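Local coordinates for CglIIR protein (Corynebacterium glutamicum, PDB 6F1S) that is the C-terminal domain of the H subunit of the restriction endonuclease CglI, a subunit with a DEAD-Z1 helicase-like motor that probably hydrolyses NTPs, at residues A[40-54]-A[84-98]. Numbering follows the deposited sequence.
Sequences LAYLDKHGEDSTIGM and ERNQPHLTARMVLRT
Asp49 and Arg93 meet in a two-pronged salt bridge on one face of an antiparallel strand pair. Arg93 approaches side-on: NE bonds Asp49 OD1 at 3.0 Å and NH2 bonds OD2 at 2.8 Å. Both oxygens use their syn lone pairs, and the carboxylate and guanidinium planes lie 11° apart. Arg93 extends from CG to NE, carrying the guanidinium to Asp49; its NH1 is left to Glu121. Glu48 OE1 salt-bridges Arg97 NH1 at 3.2 Å, its carboxylate at the guanidinium edge but nearly perpendicular. Asp114 is the stronger partner of Arg97, salt-bridging NH2.

On the other face, Met94, a selenomethionine, bends at chi3 (78°) and lays CE over the Tyr42 ring in a CH-pi contact, 3.6 Å from its centroid. His46 CD2 lies over the opposite face, near its rim. Tyr42 OH hydrogen-bonds Ser50 OG, tying helix to strand. Leu96 CD1 packs on Leu43 CB at 3.9 Å. Met54, a selenomethionine starting helix 54-61, sets SE 4.1 Å from Ala92 CB and CE near Leu90 CG.

Five backbone hydrogen bonds join 48-52 to 92-96, antiparallel. In this mixed sheet 92-100 lies between 126-132 and the outermost strand 49-52; helix 32-46 packs over the face carrying Met94.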
ATOM      1  N   LEU A  40       5.202  11.509  -1.438  1.00 14.95           N
ATOM      2  CA  LEU A  40       5.887  12.354  -0.462  1.00 15.31           C
ATOM      3  C   LEU A  40       5.322  13.778  -0.432  1.00 14.04           C
ATOM      4  O   LEU A  40       5.288  14.409   0.625  1.00 12.77           O
ATOM      5  CB  LEU A  40       7.388  12.390  -0.743  1.00 16.82           C
ATOM      6  CG  LEU A  40       8.138  11.087  -0.450  1.00 18.82           C
ATOM      7  CD1 LEU A  40       9.614  11.233  -0.784  1.00 17.32           C
ATOM      8  CD2 LEU A  40       7.945  10.654   1.002  1.00 13.43           C
ATOM      9  N   ALA A  41       4.879  14.283  -1.582  1.00 13.22           N
ATOM     10  CA  ALA A  41       4.229  15.593  -1.618  1.00 14.87           C
ATOM     11  C   ALA A  41       2.881  15.517  -0.916  1.00 15.78           C
ATOM     12  O   ALA A  41       2.458  16.470  -0.267  1.00 18.31           O
ATOM     13  CB  ALA A  41       4.057  16.086  -3.042  1.00 14.85           C
ATOM     14  N   TYR A  42       2.210  14.377  -1.048  1.00 13.58           N
ATOM     15  CA  TYR A  42       0.927  14.171  -0.384  1.00 16.08           C
ATOM     16  C   TYR A  42       1.128  14.112   1.128  1.00 16.01           C
ATOM     17  O   TYR A  42       0.380  14.734   1.884  1.00 16.03           O
ATOM     18  CB  TYR A  42       0.247  12.889  -0.885  1.00 17.44           C
ATOM     19  CG  TYR A  42      -1.151  12.672  -0.342  1.00 17.22           C
ATOM     20  CD1 TYR A  42      -1.353  12.188   0.946  1.00 14.97           C
ATOM     21  CD2 TYR A  42      -2.272  12.942  -1.123  1.00 18.31           C
ATOM     22  CE1 TYR A  42      -2.623  11.995   1.448  1.00 15.77           C
ATOM     23  CE2 TYR A  42      -3.551  12.746  -0.629  1.00 17.85           C
ATOM     24  CZ  TYR A  42      -3.721  12.272   0.657  1.00 17.50           C
ATOM     25  OH  TYR A  42      -4.986  12.075   1.157  1.00 17.69           O
ATOM     26  N   LEU A  43       2.139  13.360   1.553  1.00 15.43           N
ATOM     27  CA  LEU A  43       2.450  13.185   2.972  1.00 15.23           C
ATOM     28  C   LEU A  43       2.667  14.519   3.674  1.00 17.01           C
ATOM     29  O   LEU A  43       2.234  14.723   4.806  1.00 18.59           O
ATOM     30  CB  LEU A  43       3.684  12.300   3.131  1.00 14.88           C
ATOM     31  CG  LEU A  43       4.374  12.244   4.493  1.00 14.56           C
ATOM     32  CD1 LEU A  43       3.404  11.814   5.586  1.00 13.16           C
ATOM     33  CD2 LEU A  43       5.560  11.300   4.417  1.00 11.56           C
ATOM     34  N   ASP A  44       3.333  15.436   2.989  1.00 18.26           N
ATOM     35  CA  ASP A  44       3.556  16.761   3.541  1.00 20.04           C
ATOM     36  C   ASP A  44       2.274  17.582   3.536  1.00 20.11           C
ATOM     37  O   ASP A  44       1.957  18.255   4.509  1.00 19.18           O
ATOM     38  CB  ASP A  44       4.638  17.492   2.757  1.00 22.23           C
ATOM     39  CG  ASP A  44       4.782  18.930   3.187  1.00 25.30           C
ATOM     40  OD1 ASP A  44       5.444  19.174   4.218  1.00 25.25           O
ATOM     41  OD2 ASP A  44       4.229  19.813   2.493  1.00 27.68           O
ATOM     42  N   LYS A  45       1.534  17.512   2.436  1.00 20.82           N
ATOM     43  CA  LYS A  45       0.367  18.364   2.248  1.00 21.66           C
ATOM     44  C   LYS A  45      -0.828  17.925   3.096  1.00 19.56           C
ATOM     45  O   LYS A  45      -1.597  18.762   3.568  1.00 18.25           O
ATOM     46  CB  LYS A  45      -0.023  18.394   0.767  1.00 25.81           C
ATOM     47  CG  LYS A  45      -1.186  19.314   0.442  1.00 30.40           C
ATOM     48  CD  LYS A  45      -0.816  20.776   0.625  1.00 35.15           C
ATOM     49  CE  LYS A  45       0.124  21.255  -0.468  1.00 36.16           C
ATOM     50  NZ  LYS A  45       0.307  22.733  -0.416  1.00 38.54           N
ATOM     51  N   HIS A  46      -0.977  16.619   3.302  1.00 17.55           N
ATOM     52  CA  HIS A  46      -2.200  16.098   3.915  1.00 16.19           C
ATOM     53  C   HIS A  46      -1.986  15.187   5.116  1.00 15.91           C
ATOM     54  O   HIS A  46      -2.936  14.865   5.825  1.00 17.05           O
ATOM     55  CB  HIS A  46      -3.019  15.366   2.856  1.00 14.21           C
ATOM     56  CG  HIS A  46      -3.458  16.254   1.737  1.00 13.69           C
ATOM     57  ND1 HIS A  46      -4.285  17.336   1.931  1.00 11.75           N
ATOM     58  CD2 HIS A  46      -3.167  16.232   0.414  1.00 14.45           C
ATOM     59  CE1 HIS A  46      -4.493  17.941   0.774  1.00 12.00           C
ATOM     60  NE2 HIS A  46      -3.829  17.291  -0.159  1.00 12.96           N
ATOM     61  N   GLY A  47      -0.745  14.769   5.339  1.00 14.74           N
ATOM     62  CA  GLY A  47      -0.409  13.984   6.512  1.00 14.16           C
ATOM     63  C   GLY A  47      -0.264  12.497   6.256  1.00 16.58           C
ATOM     64  O   GLY A  47      -0.628  11.991   5.197  1.00 17.16           O
ATOM     65  N   GLU A  48       0.267  11.792   7.245  1.00 20.53           N
ATOM     66  CA  GLU A  48       0.511  10.361   7.123  1.00 24.90           C
ATOM     67  C   GLU A  48      -0.757   9.517   7.304  1.00 22.51           C
ATOM     68  O   GLU A  48      -0.805   8.368   6.877  1.00 22.16           O
ATOM     69  CB  GLU A  48       1.580   9.927   8.132  1.00 29.90           C
ATOM     70  CG  GLU A  48       1.204  10.159   9.580  1.00 36.82           C
ATOM     71  CD  GLU A  48       2.267   9.656  10.544  1.00 43.97           C
ATOM     72  OE1 GLU A  48       3.276   9.074  10.078  1.00 47.28           O
ATOM     73  OE2 GLU A  48       2.089   9.844  11.768  1.00 45.55           O
ATOM     74  N   ASP A  49      -1.778  10.087   7.933  1.00 21.58           N
ATOM     75  CA  ASP A  49      -3.024   9.367   8.189  1.00 20.04           C
ATOM     76  C   ASP A  49      -4.193  10.256   7.796  1.00 18.97           C
ATOM     77  O   ASP A  49      -4.504  11.224   8.479  1.00 20.46           O
ATOM     78  CB  ASP A  49      -3.125   8.954   9.663  1.00 18.86           C
ATOM     79  CG  ASP A  49      -4.254   7.963   9.932  1.00 20.82           C
ATOM     80  OD1 ASP A  49      -5.144   7.789   9.071  1.00 20.44           O
ATOM     81  OD2 ASP A  49      -4.253   7.356  11.024  1.00 22.27           O
ATOM     82  N   SER A  50      -4.842   9.923   6.688  1.00 19.05           N
ATOM     83  CA  SER A  50      -5.868  10.791   6.132  1.00 19.07           C
ATOM     84  C   SER A  50      -6.989   9.991   5.504  1.00 20.33           C
ATOM     85  O   SER A  50      -6.901   8.771   5.387  1.00 20.05           O
ATOM     86  CB  SER A  50      -5.265  11.727   5.087  1.00 16.84           C
ATOM     87  OG  SER A  50      -4.868  11.017   3.927  1.00 13.99           O
ATOM     88  N   THR A  51      -8.048  10.678   5.102  1.00 23.09           N
ATOM     89  CA  THR A  51      -9.027  10.053   4.226  1.00 24.70           C
ATOM     90  C   THR A  51      -8.824  10.623   2.835  1.00 23.47           C
ATOM     91  O   THR A  51      -8.314  11.729   2.678  1.00 23.42           O
ATOM     92  CB  THR A  51     -10.472  10.274   4.695  1.00 26.29           C
ATOM     93  OG1 THR A  51     -10.774  11.672   4.696  1.00 27.55           O
ATOM     94  CG2 THR A  51     -10.662   9.703   6.093  1.00 26.90           C
ATOM     95  N   ILE A  52      -9.201   9.851   1.827  1.00 25.00           N
ATOM     96  CA  ILE A  52      -8.945  10.228   0.446  1.00 24.22           C
ATOM     97  C   ILE A  52     -10.013   9.614  -0.459  1.00 24.36           C
ATOM     98  O   ILE A  52     -10.494   8.510  -0.201  1.00 25.76           O
ATOM     99  CB  ILE A  52      -7.529   9.786   0.016  1.00 22.08           C
ATOM    100  CG1 ILE A  52      -7.185  10.302  -1.381  1.00 22.95           C
ATOM    101  CG2 ILE A  52      -7.389   8.275   0.112  1.00 21.46           C
ATOM    102  CD1 ILE A  52      -5.788   9.936  -1.840  1.00 23.57           C
ATOM    103  N   GLY A  53     -10.404  10.348  -1.498  1.00 23.57           N
ATOM    104  CA  GLY A  53     -11.445   9.906  -2.411  1.00 24.06           C
ATOM    105  C   GLY A  53     -11.062   8.682  -3.225  1.00 25.94           C
ATOM    106  O   GLY A  53      -9.892   8.486  -3.554  1.00 26.22           O
HETATM  107  N   MSE A  54     -12.062   7.874  -3.564  1.00 27.57           N
HETATM  108  CA  MSE A  54     -11.867   6.601  -4.262  1.00 29.10           C
HETATM  109  C   MSE A  54     -11.054   6.708  -5.540  1.00 31.14           C
HETATM  110  O   MSE A  54     -10.138   5.923  -5.764  1.00 31.94           O
HETATM  111  CB  MSE A  54     -13.222   5.974  -4.594  1.00 32.90           C
HETATM  112  CG  MSE A  54     -14.017   5.565  -3.375  1.00 37.17           C
HETATM  113 SE   MSE A  54     -12.999   4.353  -2.238  1.00 69.40          SE
HETATM  114  CE  MSE A  54     -14.377   3.967  -0.917  1.00 44.25           C
ATOM    115  N   GLU A  84     -18.226   3.230  -4.572  1.00 54.77           N
ATOM    116  CA  GLU A  84     -18.554   4.527  -5.149  1.00 56.99           C
ATOM    117  C   GLU A  84     -20.024   4.605  -5.532  1.00 58.86           C
ATOM    118  O   GLU A  84     -20.709   5.572  -5.202  1.00 58.91           O
ATOM    119  CB  GLU A  84     -17.690   4.814  -6.378  1.00 58.46           C
ATOM    120  CG  GLU A  84     -16.529   5.751  -6.121  1.00 59.76           C
ATOM    121  CD  GLU A  84     -16.029   6.419  -7.390  1.00 61.32           C
ATOM    122  OE1 GLU A  84     -15.352   5.750  -8.198  1.00 62.24           O
ATOM    123  OE2 GLU A  84     -16.319   7.619  -7.580  1.00 62.45           O
ATOM    124  N   ARG A  85     -20.502   3.578  -6.228  1.00 61.05           N
ATOM    125  CA  ARG A  85     -21.871   3.567  -6.725  1.00 64.33           C
ATOM    126  C   ARG A  85     -22.881   3.343  -5.602  1.00 63.98           C
ATOM    127  O   ARG A  85     -23.971   3.913  -5.619  1.00 63.76           O
ATOM    128  CB  ARG A  85     -22.034   2.499  -7.811  1.00 67.17           C
ATOM    129  CG  ARG A  85     -21.259   2.808  -9.088  1.00 69.25           C
ATOM    130  CD  ARG A  85     -21.545   1.798 -10.192  1.00 71.62           C
ATOM    131  NE  ARG A  85     -20.987   0.482  -9.897  1.00 73.25           N
ATOM    132  CZ  ARG A  85     -19.807   0.052 -10.333  1.00 74.52           C
ATOM    133  NH1 ARG A  85     -19.049   0.834 -11.091  1.00 75.16           N
ATOM    134  NH2 ARG A  85     -19.384  -1.163 -10.011  1.00 74.53           N
ATOM    135  N   ASN A  86     -22.509   2.529  -4.621  1.00 63.49           N
ATOM    136  CA  ASN A  86     -23.416   2.210  -3.524  1.00 63.96           C
ATOM    137  C   ASN A  86     -23.385   3.254  -2.412  1.00 63.42           C
ATOM    138  O   ASN A  86     -24.426   3.640  -1.888  1.00 66.88           O
ATOM    139  CB  ASN A  86     -23.090   0.828  -2.953  1.00 64.19           C
ATOM    140  CG  ASN A  86     -23.179  -0.269  -4.000  1.00 64.18           C
ATOM    141  OD1 ASN A  86     -23.652  -0.040  -5.114  1.00 64.55           O
ATOM    142  ND2 ASN A  86     -22.726  -1.468  -3.647  1.00 63.30           N
ATOM    143  N   GLN A  87     -22.188   3.707  -2.052  1.00 61.17           N
ATOM    144  CA  GLN A  87     -22.031   4.712  -1.004  1.00 60.06           C
ATOM    145  C   GLN A  87     -21.137   5.853  -1.481  1.00 57.76           C
ATOM    146  O   GLN A  87     -19.945   5.875  -1.182  1.00 57.27           O
ATOM    147  CB  GLN A  87     -21.445   4.080   0.256  1.00 60.51           C
ATOM    148  CG  GLN A  87     -22.000   2.706   0.556  1.00 61.35           C
ATOM    149  CD  GLN A  87     -21.217   1.987   1.629  1.00 60.97           C
ATOM    150  OE1 GLN A  87     -20.683   2.609   2.546  1.00 60.53           O
ATOM    151  NE2 GLN A  87     -21.136   0.668   1.516  1.00 61.37           N
ATOM    152  N   PRO A  88     -21.716   6.805  -2.225  1.00 55.87           N
ATOM    153  CA  PRO A  88     -20.989   7.905  -2.871  1.00 54.23           C
ATOM    154  C   PRO A  88     -20.155   8.760  -1.911  1.00 52.34           C
ATOM    155  O   PRO A  88     -19.158   9.351  -2.333  1.00 50.59           O
ATOM    156  CB  PRO A  88     -22.111   8.741  -3.495  1.00 55.80           C
ATOM    157  CG  PRO A  88     -23.224   7.783  -3.695  1.00 56.45           C
ATOM    158  CD  PRO A  88     -23.157   6.850  -2.526  1.00 56.43           C
ATOM    159  N   HIS A  89     -20.557   8.824  -0.646  1.00 52.11           N
ATOM    160  CA  HIS A  89     -19.854   9.651   0.329  1.00 50.59           C
ATOM    161  C   HIS A  89     -18.693   8.910   0.976  1.00 46.87           C
ATOM    162  O   HIS A  89     -17.806   9.531   1.565  1.00 45.75           O
ATOM    163  CB  HIS A  89     -20.814  10.147   1.411  1.00 53.56           C
ATOM    164  CG  HIS A  89     -21.410  11.489   1.123  1.00 56.11           C
ATOM    165  ND1 HIS A  89     -22.432  11.673   0.215  1.00 57.24           N
ATOM    166  CD2 HIS A  89     -21.127  12.716   1.624  1.00 56.25           C
ATOM    167  CE1 HIS A  89     -22.750  12.955   0.170  1.00 58.00           C
ATOM    168  NE2 HIS A  89     -21.974  13.608   1.016  1.00 57.09           N
ATOM    169  N   LEU A  90     -18.700   7.585   0.871  1.00 43.62           N
ATOM    170  CA  LEU A  90     -17.670   6.773   1.513  1.00 40.06           C
ATOM    171  C   LEU A  90     -16.276   7.089   0.971  1.00 36.63           C
ATOM    172  O   LEU A  90     -16.065   7.160  -0.241  1.00 35.25           O
ATOM    173  CB  LEU A  90     -17.969   5.285   1.342  1.00 41.14           C
ATOM    174  CG  LEU A  90     -16.990   4.357   2.063  1.00 41.18           C
ATOM    175  CD1 LEU A  90     -16.981   4.655   3.559  1.00 40.23           C
ATOM    176  CD2 LEU A  90     -17.329   2.896   1.798  1.00 40.85           C
ATOM    177  N   THR A  91     -15.332   7.291   1.884  1.00 33.57           N
ATOM    178  CA  THR A  91     -13.955   7.565   1.504  1.00 31.20           C
ATOM    179  C   THR A  91     -13.036   6.445   1.984  1.00 29.29           C
ATOM    180  O   THR A  91     -13.376   5.690   2.897  1.00 28.48           O
ATOM    181  CB  THR A  91     -13.457   8.918   2.073  1.00 37.69           C
ATOM    182  OG1 THR A  91     -13.587   8.924   3.501  1.00 37.36           O
ATOM    183  CG2 THR A  91     -14.257  10.074   1.494  1.00 38.20           C
ATOM    184  N   ALA A  92     -11.873   6.341   1.357  1.00 26.09           N
ATOM    185  CA  ALA A  92     -10.861   5.397   1.796  1.00 25.47           C
ATOM    186  C   ALA A  92      -9.938   6.065   2.800  1.00 23.95           C
ATOM    187  O   ALA A  92      -9.768   7.285   2.790  1.00 23.67           O
ATOM    188  CB  ALA A  92     -10.067   4.861   0.609  1.00 24.27           C
ATOM    189  N   ARG A  93      -9.360   5.256   3.678  1.00 22.63           N
ATOM    190  CA  ARG A  93      -8.343   5.725   4.607  1.00 20.47           C
ATOM    191  C   ARG A  93      -6.967   5.338   4.071  1.00 18.95           C
ATOM    192  O   ARG A  93      -6.759   4.210   3.618  1.00 18.53           O
ATOM    193  CB  ARG A  93      -8.575   5.140   6.001  1.00 20.87           C
ATOM    194  CG  ARG A  93      -7.636   5.661   7.079  1.00 20.53           C
ATOM    195  CD  ARG A  93      -8.013   5.079   8.428  1.00 20.52           C
ATOM    196  NE  ARG A  93      -7.125   5.513   9.502  1.00 20.04           N
ATOM    197  CZ  ARG A  93      -7.131   5.001  10.730  1.00 20.69           C
ATOM    198  NH1 ARG A  93      -7.979   4.028  11.045  1.00 20.28           N
ATOM    199  NH2 ARG A  93      -6.285   5.461  11.643  1.00 19.83           N
HETATM  200  N   MSE A  94      -6.036   6.283   4.099  1.00 17.96           N
HETATM  201  CA  MSE A  94      -4.693   6.021   3.598  1.00 16.48           C
HETATM  202  C   MSE A  94      -3.632   6.389   4.629  1.00 14.77           C
HETATM  203  O   MSE A  94      -3.621   7.501   5.170  1.00 13.21           O
HETATM  204  CB  MSE A  94      -4.433   6.771   2.287  1.00 15.09           C
HETATM  205  CG  MSE A  94      -3.084   6.418   1.671  1.00 14.35           C
HETATM  206 SE   MSE A  94      -2.844   6.982  -0.192  1.00 36.63          SE
HETATM  207  CE  MSE A  94      -2.473   8.876   0.099  1.00  8.59           C
ATOM    208  N   VAL A  95      -2.747   5.432   4.891  1.00 12.79           N
ATOM    209  CA  VAL A  95      -1.663   5.611   5.839  1.00 12.24           C
ATOM    210  C   VAL A  95      -0.327   5.484   5.112  1.00 12.20           C
ATOM    211  O   VAL A  95      -0.065   4.484   4.441  1.00 13.20           O
ATOM    212  CB  VAL A  95      -1.751   4.588   6.996  1.00 12.83           C
ATOM    213  CG1 VAL A  95      -0.565   4.718   7.936  1.00 10.46           C
ATOM    214  CG2 VAL A  95      -3.067   4.759   7.754  1.00 12.05           C
ATOM    215  N   LEU A  96       0.499   6.519   5.229  1.00 12.96           N
ATOM    216  CA  LEU A  96       1.816   6.554   4.605  1.00 13.43           C
ATOM    217  C   LEU A  96       2.888   6.531   5.679  1.00 15.42           C
ATOM    218  O   LEU A  96       2.937   7.427   6.520  1.00 14.87           O
ATOM    219  CB  LEU A  96       1.990   7.808   3.739  1.00 13.20           C
ATOM    220  CG  LEU A  96       0.939   8.136   2.677  1.00 13.55           C
ATOM    221  CD1 LEU A  96       1.284   9.447   1.967  1.00 13.64           C
ATOM    222  CD2 LEU A  96       0.803   7.005   1.676  1.00 12.42           C
ATOM    223  N   ARG A  97       3.739   5.509   5.654  1.00 15.62           N
ATOM    224  CA  ARG A  97       4.867   5.420   6.580  1.00 14.66           C
ATOM    225  C   ARG A  97       6.179   5.468   5.814  1.00 16.08           C
ATOM    226  O   ARG A  97       6.339   4.792   4.793  1.00 17.28           O
ATOM    227  CB  ARG A  97       4.811   4.128   7.402  1.00 15.02           C
ATOM    228  CG  ARG A  97       3.499   3.869   8.100  1.00 15.46           C
ATOM    229  CD  ARG A  97       3.282   4.797   9.270  1.00 13.58           C
ATOM    230  NE  ARG A  97       2.113   4.370  10.026  1.00 14.34           N
ATOM    231  CZ  ARG A  97       1.356   5.179  10.753  1.00 15.95           C
ATOM    232  NH1 ARG A  97       1.640   6.473  10.820  1.00 20.29           N
ATOM    233  NH2 ARG A  97       0.306   4.696  11.399  1.00 13.21           N
ATOM    234  N   THR A  98       7.126   6.247   6.314  1.00 14.16           N
ATOM    235  CA  THR A  98       8.441   6.295   5.698  1.00 13.44           C
ATOM    236  C   THR A  98       9.506   5.771   6.659  1.00 14.22           C
ATOM    237  O   THR A  98       9.210   5.457   7.817  1.00 13.26           O
ATOM    238  CB  THR A  98       8.778   7.720   5.241  1.00 12.99           C
ATOM    239  OG1 THR A  98       8.787   8.596   6.373  1.00 13.86           O
ATOM    240  CG2 THR A  98       7.741   8.202   4.231  1.00 11.43           C
TER
HETATM  241  O   HOH W   1      -2.365   9.954   4.265  1.00 14.01           O
HETATM  242  O   HOH W   2      -1.630   7.194  12.677  1.00 43.19           O
HETATM  243  O   HOH W   3     -14.375   8.631  -2.538  1.00 40.84           O